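Local coordinates for glucose-6-phosphate isomerase like protein (Thermus thermophilus, PDB 1WIW), which probably interconverts phosphorylated sugars, as a glucose-6-phosphate and mannose-6-phosphate isomerase of the PGI/PMI family, at residues E145-V148 / E149-P152; G177-Q180 / T181-R185; T265-Y268 / L269-Y273. All coordinates share one frame; numbering follows the deposited sequence.

Contact 1 of 3, residues E145-V148 / E149-P152; sequences EVPV and EENP
P147 O accepts the backbone N-H of E150 at 2.9 Å, with N151 CB also close beside the same oxygen. This i to i+3 bond closes a type I beta-turn in the loop that leads into helix 152-160, and N151 is the N-cap of that helix. The E150 donor sits above the carbonyl plane, 46° out of it. A second turn overlaps the first: N151 N donates to V148 O at 3.2 Å, again from well above the plane of the carbonyl. The N151 side chain works on two fronts. Its OD1 caps the backbone N of K154 in the first turn of the helix. Its ND2 turns back to V146 O at 3.4 Å, a weak bond, and also donates to L142 O. CG of N151 is anti to the backbone N (chi1 -171°), which brings ND2 to V146 O. The buried amide therefore links the helix start to L142 O, and only weakly to V146 O. V146 O has a further partner in K154 NZ. The P147 ring meets both glutamates. The carboxylate of E149 bends back against CB of P147. The side chain of E150 runs alongside the proline and points the same way. Its OE1 lies 3.5 Å from P147 CG.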
# COMPACT_ATOMS: atom_id res chain seq x y z
N GLU B 145 -25.91 17.01 12.67
CA GLU B 145 -26.50 17.92 13.64
C GLU B 145 -25.46 18.48 14.61
O GLU B 145 -25.71 19.45 15.32
CB GLU B 145 -27.63 17.22 14.41
CG GLU B 145 -27.18 16.22 15.47
CD GLU B 145 -26.70 14.89 14.91
OE1 GLU B 145 -26.27 14.04 15.72
OE2 GLU B 145 -26.76 14.68 13.67
N VAL B 146 -24.27 17.87 14.62
CA VAL B 146 -23.19 18.33 15.50
C VAL B 146 -22.40 19.39 14.74
O VAL B 146 -21.79 19.11 13.72
CB VAL B 146 -22.25 17.16 15.87
CG1 VAL B 146 -21.16 17.65 16.82
CG2 VAL B 146 -23.06 16.03 16.52
N PRO B 147 -22.41 20.65 15.24
CA PRO B 147 -21.68 21.74 14.58
C PRO B 147 -20.18 21.51 14.40
O PRO B 147 -19.57 20.74 15.13
CB PRO B 147 -22.00 22.95 15.47
CG PRO B 147 -22.25 22.33 16.83
CD PRO B 147 -23.07 21.11 16.48
N VAL B 148 -19.60 22.21 13.43
CA VAL B 148 -18.18 22.08 13.12
C VAL B 148 -17.25 22.22 14.33
O VAL B 148 -16.32 21.43 14.49
CB VAL B 148 -17.75 23.10 12.04
CG1 VAL B 148 -16.30 22.85 11.63
CG2 VAL B 148 -18.66 22.99 10.82
N GLU B 149 -17.49 23.21 15.17
CA GLU B 149 -16.65 23.42 16.35
C GLU B 149 -16.63 22.22 17.30
O GLU B 149 -15.74 22.12 18.15
CB GLU B 149 -17.10 24.67 17.11
CG GLU B 149 -18.54 24.61 17.61
CD GLU B 149 -19.52 25.27 16.65
OE1 GLU B 149 -19.29 25.22 15.42
OE2 GLU B 149 -20.52 25.84 17.15
N GLU B 150 -17.59 21.31 17.17
CA GLU B 150 -17.63 20.14 18.05
C GLU B 150 -17.56 18.83 17.28
O GLU B 150 -17.55 17.75 17.88
CB GLU B 150 -18.92 20.15 18.89
CG GLU B 150 -19.11 21.41 19.73
CD GLU B 150 -20.37 21.37 20.58
OE1 GLU B 150 -21.46 21.11 20.02
OE2 GLU B 150 -20.26 21.60 21.80
N ASN B 151 -17.51 18.91 15.96
CA ASN B 151 -17.47 17.73 15.11
C ASN B 151 -16.08 17.56 14.50
O ASN B 151 -15.67 18.35 13.66
CB ASN B 151 -18.53 17.88 14.02
CG ASN B 151 -18.73 16.62 13.22
OD1 ASN B 151 -17.77 15.95 12.84
ND2 ASN B 151 -19.99 16.29 12.94
N PRO B 152 -15.34 16.52 14.92
CA PRO B 152 -13.98 16.25 14.42
C PRO B 152 -13.91 15.96 12.92
O PRO B 152 -12.94 16.34 12.27
CB PRO B 152 -13.53 15.05 15.25
CG PRO B 152 -14.29 15.21 16.52
CD PRO B 152 -15.66 15.61 16.03

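Contact 2 of 3, residues G177-Q180 / T181-R185; sequences GAVQ and TLFAR
Helix 174-185 carries this contact over its last turns, as four successive i to i+4 backbone bonds. T181 N donates to G177 O at 3.0 Å, and L182 N donates to A178 O. F183 N to V179 O follows at 3.0 Å, with an N-H...O angle of 160°. A184 N closes on Q180 O at a longer 3.2 Å. The side chains of V179 and F183 lie side by side one turn apart and point the same way. CG1 of V179 reaches CD2 of F183 at 3.7 Å and is equally near CE2. It gets there because CG1 is anti to the backbone N (chi1 171°), beside its carbonyl carbon. V179 O lies at the edge of the phenyl ring, in its plane, 3.3 Å from F183 CD2. This helix belongs to the C-terminal SIS domain, and this face of it packs on helix 251-272. F183 touches T265 and L269 there, V179 touches M262, and L182 touches W259. The F183 ring also meets the ring of F167. Replacing F183 by an alanine is likely to open a gap against helix 251-272 and leave V179 CG1 and L269 without their aromatic neighbour. T181, A184 and R185 meet P195, F201 and E200 of the second subunit; the R185 guanidinium bridges to that E200 and to E46 and D279 of its own chain.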
# COMPACT_ATOMS: atom_id res chain seq x y z
N GLY B 177 -4.41 2.24 3.71
CA GLY B 177 -5.00 1.85 2.44
C GLY B 177 -6.52 1.88 2.49
O GLY B 177 -7.16 2.32 1.54
N ALA B 178 -7.09 1.42 3.60
CA ALA B 178 -8.54 1.41 3.73
C ALA B 178 -9.11 2.83 3.76
O ALA B 178 -10.18 3.09 3.22
CB ALA B 178 -8.95 0.66 5.01
N VAL B 179 -8.39 3.75 4.41
CA VAL B 179 -8.83 5.14 4.49
C VAL B 179 -8.64 5.82 3.14
O VAL B 179 -9.46 6.64 2.73
CB VAL B 179 -8.07 5.92 5.59
CG1 VAL B 179 -8.40 7.41 5.49
CG2 VAL B 179 -8.49 5.40 6.98
N GLN B 180 -7.55 5.48 2.45
CA GLN B 180 -7.30 6.05 1.12
C GLN B 180 -8.49 5.68 0.24
O GLN B 180 -8.98 6.49 -0.55
CB GLN B 180 -6.02 5.46 0.52
CG GLN B 180 -5.62 6.05 -0.83
CD GLN B 180 -4.33 5.44 -1.38
OE1 GLN B 180 -3.67 6.01 -2.25
NE2 GLN B 180 -3.98 4.26 -0.87
N THR B 181 -8.97 4.45 0.41
CA THR B 181 -10.11 3.95 -0.35
C THR B 181 -11.40 4.69 0.01
O THR B 181 -12.23 4.98 -0.86
CB THR B 181 -10.30 2.43 -0.13
OG1 THR B 181 -9.29 1.73 -0.86
CG2 THR B 181 -11.67 1.96 -0.60
N LEU B 182 -11.57 5.00 1.29
CA LEU B 182 -12.77 5.73 1.73
C LEU B 182 -12.83 7.11 1.08
O LEU B 182 -13.88 7.56 0.65
CB LEU B 182 -12.78 5.89 3.26
CG LEU B 182 -13.26 4.68 4.07
CD1 LEU B 182 -12.97 4.89 5.55
CD2 LEU B 182 -14.75 4.48 3.83
N PHE B 183 -11.68 7.78 1.01
CA PHE B 183 -11.63 9.12 0.41
C PHE B 183 -11.84 9.13 -1.09
O PHE B 183 -12.30 10.13 -1.66
CB PHE B 183 -10.33 9.81 0.80
CG PHE B 183 -10.40 10.49 2.14
CD1 PHE B 183 -10.72 11.84 2.23
CD2 PHE B 183 -10.26 9.76 3.31
CE1 PHE B 183 -10.91 12.45 3.47
CE2 PHE B 183 -10.45 10.35 4.56
CZ PHE B 183 -10.77 11.70 4.64
N ALA B 184 -11.51 8.03 -1.75
CA ALA B 184 -11.71 7.96 -3.19
C ALA B 184 -13.17 7.61 -3.47
O ALA B 184 -13.82 8.26 -4.28
CB ALA B 184 -10.79 6.92 -3.81
N ARG B 185 -13.69 6.61 -2.77
CA ARG B 185 -15.06 6.20 -3.04
C ARG B 185 -16.15 7.14 -2.53
O ARG B 185 -17.17 7.32 -3.19
CB ARG B 185 -15.35 4.80 -2.51
CG ARG B 185 -16.60 4.24 -3.19
CD ARG B 185 -17.40 3.26 -2.37
NE ARG B 185 -16.77 1.95 -2.31
CZ ARG B 185 -17.45 0.81 -2.34
NH1 ARG B 185 -16.80 -0.34 -2.27
NH2 ARG B 185 -18.77 0.82 -2.47

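Contact 3 of 3, residues T265-Y268 / L269-Y273; sequences TAYY and LALLY
Residues 265-268 and 269-272 are consecutive turns at the C-terminal end of helix 251-272, joined by regular i to i+4 bonds. L269 N donates to T265 O at 2.9 Å, in the carbonyl plane. A270 N to A266 O and L271 N to Y267 O follow. L272 N to Y268 O is again short, at 2.9 Å. Y273 N still bonds back to L269 O as the helix runs out. Among the side chains, L271 meets both tyrosines. Its CD1 comes 3.6 Å from CE2 of Y267, the two side chains crossing obliquely. L271 CG lies over one face of the Y267 ring, toward its rim. L271 CD1 is also 4.3 Å from CD2 of Y268, a looser touch. The rings also meet each other. CD2 of Y267 stands 3.8 Å above the plane of the Y268 ring, while CE2 of Y268 lies at the edge of the Y267 ring. The Y267 side chain first points away from the next turn. With CG anti to the backbone N (chi1 173°), the outer part of its ring comes back to the leucine. Each tyrosine thus combines two kinds of contact. The ring carbons pack against L271 and neighbouring helices, Y267 on helix 17-23 and Y268 on helix 152-160. The hydroxyls hydrogen-bond to D13 OD1 from Y267 and to L142 O from Y268. Apolar packing therefore lies along the rings, while the hydroxyl bonds fix their outer ends and link the helix to the N-terminal residues and to the loop before helix 152-160.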
# COMPACT_ATOMS: atom_id res chain seq x y z
N THR B 265 -15.48 11.70 7.81
CA THR B 265 -14.68 12.82 7.32
C THR B 265 -14.77 12.87 5.79
O THR B 265 -14.99 13.93 5.21
CB THR B 265 -13.20 12.67 7.76
OG1 THR B 265 -13.14 12.67 9.19
CG2 THR B 265 -12.36 13.81 7.21
N ALA B 266 -14.61 11.71 5.15
CA ALA B 266 -14.70 11.61 3.70
C ALA B 266 -16.08 12.07 3.24
O ALA B 266 -16.21 12.70 2.19
CB ALA B 266 -14.44 10.18 3.26
N TYR B 267 -17.11 11.73 4.02
CA TYR B 267 -18.49 12.11 3.71
C TYR B 267 -18.61 13.63 3.63
O TYR B 267 -19.14 14.18 2.65
CB TYR B 267 -19.43 11.59 4.80
CG TYR B 267 -20.87 12.07 4.68
CD1 TYR B 267 -21.76 11.48 3.77
CD2 TYR B 267 -21.33 13.15 5.43
CE1 TYR B 267 -23.07 11.96 3.62
CE2 TYR B 267 -22.63 13.64 5.29
CZ TYR B 267 -23.50 13.05 4.39
OH TYR B 267 -24.77 13.56 4.23
N TYR B 268 -18.13 14.31 4.68
CA TYR B 268 -18.17 15.77 4.73
C TYR B 268 -17.29 16.42 3.66
O TYR B 268 -17.64 17.47 3.13
CB TYR B 268 -17.76 16.25 6.13
CG TYR B 268 -18.81 15.96 7.18
CD1 TYR B 268 -18.49 15.20 8.32
CD2 TYR B 268 -20.13 16.40 7.02
CE1 TYR B 268 -19.48 14.89 9.28
CE2 TYR B 268 -21.12 16.09 7.97
CZ TYR B 268 -20.79 15.33 9.09
OH TYR B 268 -21.77 14.99 9.99
N LEU B 269 -16.16 15.80 3.33
CA LEU B 269 -15.29 16.38 2.31
C LEU B 269 -16.02 16.39 0.97
O LEU B 269 -15.95 17.36 0.22
CB LEU B 269 -13.98 15.60 2.20
CG LEU B 269 -12.98 16.09 1.15
CD1 LEU B 269 -12.66 17.57 1.36
CD2 LEU B 269 -11.71 15.27 1.24
N ALA B 270 -16.73 15.31 0.66
CA ALA B 270 -17.49 15.24 -0.59
C ALA B 270 -18.49 16.39 -0.62
O ALA B 270 -18.65 17.05 -1.66
CB ALA B 270 -18.22 13.90 -0.69
N LEU B 271 -19.16 16.63 0.50
CA LEU B 271 -20.14 17.71 0.58
C LEU B 271 -19.46 19.06 0.34
O LEU B 271 -20.03 19.94 -0.30
CB LEU B 271 -20.86 17.71 1.93
CG LEU B 271 -21.69 16.46 2.25
CD1 LEU B 271 -22.58 16.73 3.46
CD2 LEU B 271 -22.55 16.09 1.05
N LEU B 272 -18.24 19.22 0.84
CA LEU B 272 -17.50 20.46 0.64
C LEU B 272 -17.18 20.68 -0.85
O LEU B 272 -17.11 21.81 -1.32
CB LEU B 272 -16.21 20.46 1.46
CG LEU B 272 -16.38 20.59 2.98
CD1 LEU B 272 -15.02 20.54 3.66
CD2 LEU B 272 -17.08 21.90 3.31
N TYR B 273 -16.99 19.59 -1.59
CA TYR B 273 -16.72 19.70 -3.02
C TYR B 273 -18.03 19.71 -3.81
O TYR B 273 -18.04 19.80 -5.03
CB TYR B 273 -15.85 18.53 -3.51
CG TYR B 273 -14.40 18.62 -3.08
CD1 TYR B 273 -13.66 19.78 -3.32
CD2 TYR B 273 -13.77 17.54 -2.47
CE1 TYR B 273 -12.33 19.86 -2.95
CE2 TYR B 273 -12.42 17.61 -2.10
CZ TYR B 273 -11.71 18.78 -2.35
OH TYR B 273 -10.38 18.86 -2.00

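Overall arrangement
Contact 3 stands between the other two. Its centre is about 14 Å from that of contact 1 and about 13 Å from that of contact 2. Contacts 1 and 2 do not touch, with their nearest atoms about 9 Å apart. On one side, N151 ND2 packs against Y268 OH at 3.7 Å, and both groups bond to L142 O. On the other, F183 CE1 meets L269 CD2 at 3.7 Å, and F183 CZ is equally close to T265 CG2. Contact 1 is at the surface, while contacts 2 and 3 are buried in the C-terminal SIS domain. Of the three, contact 2 alone meets the second subunit over several residues.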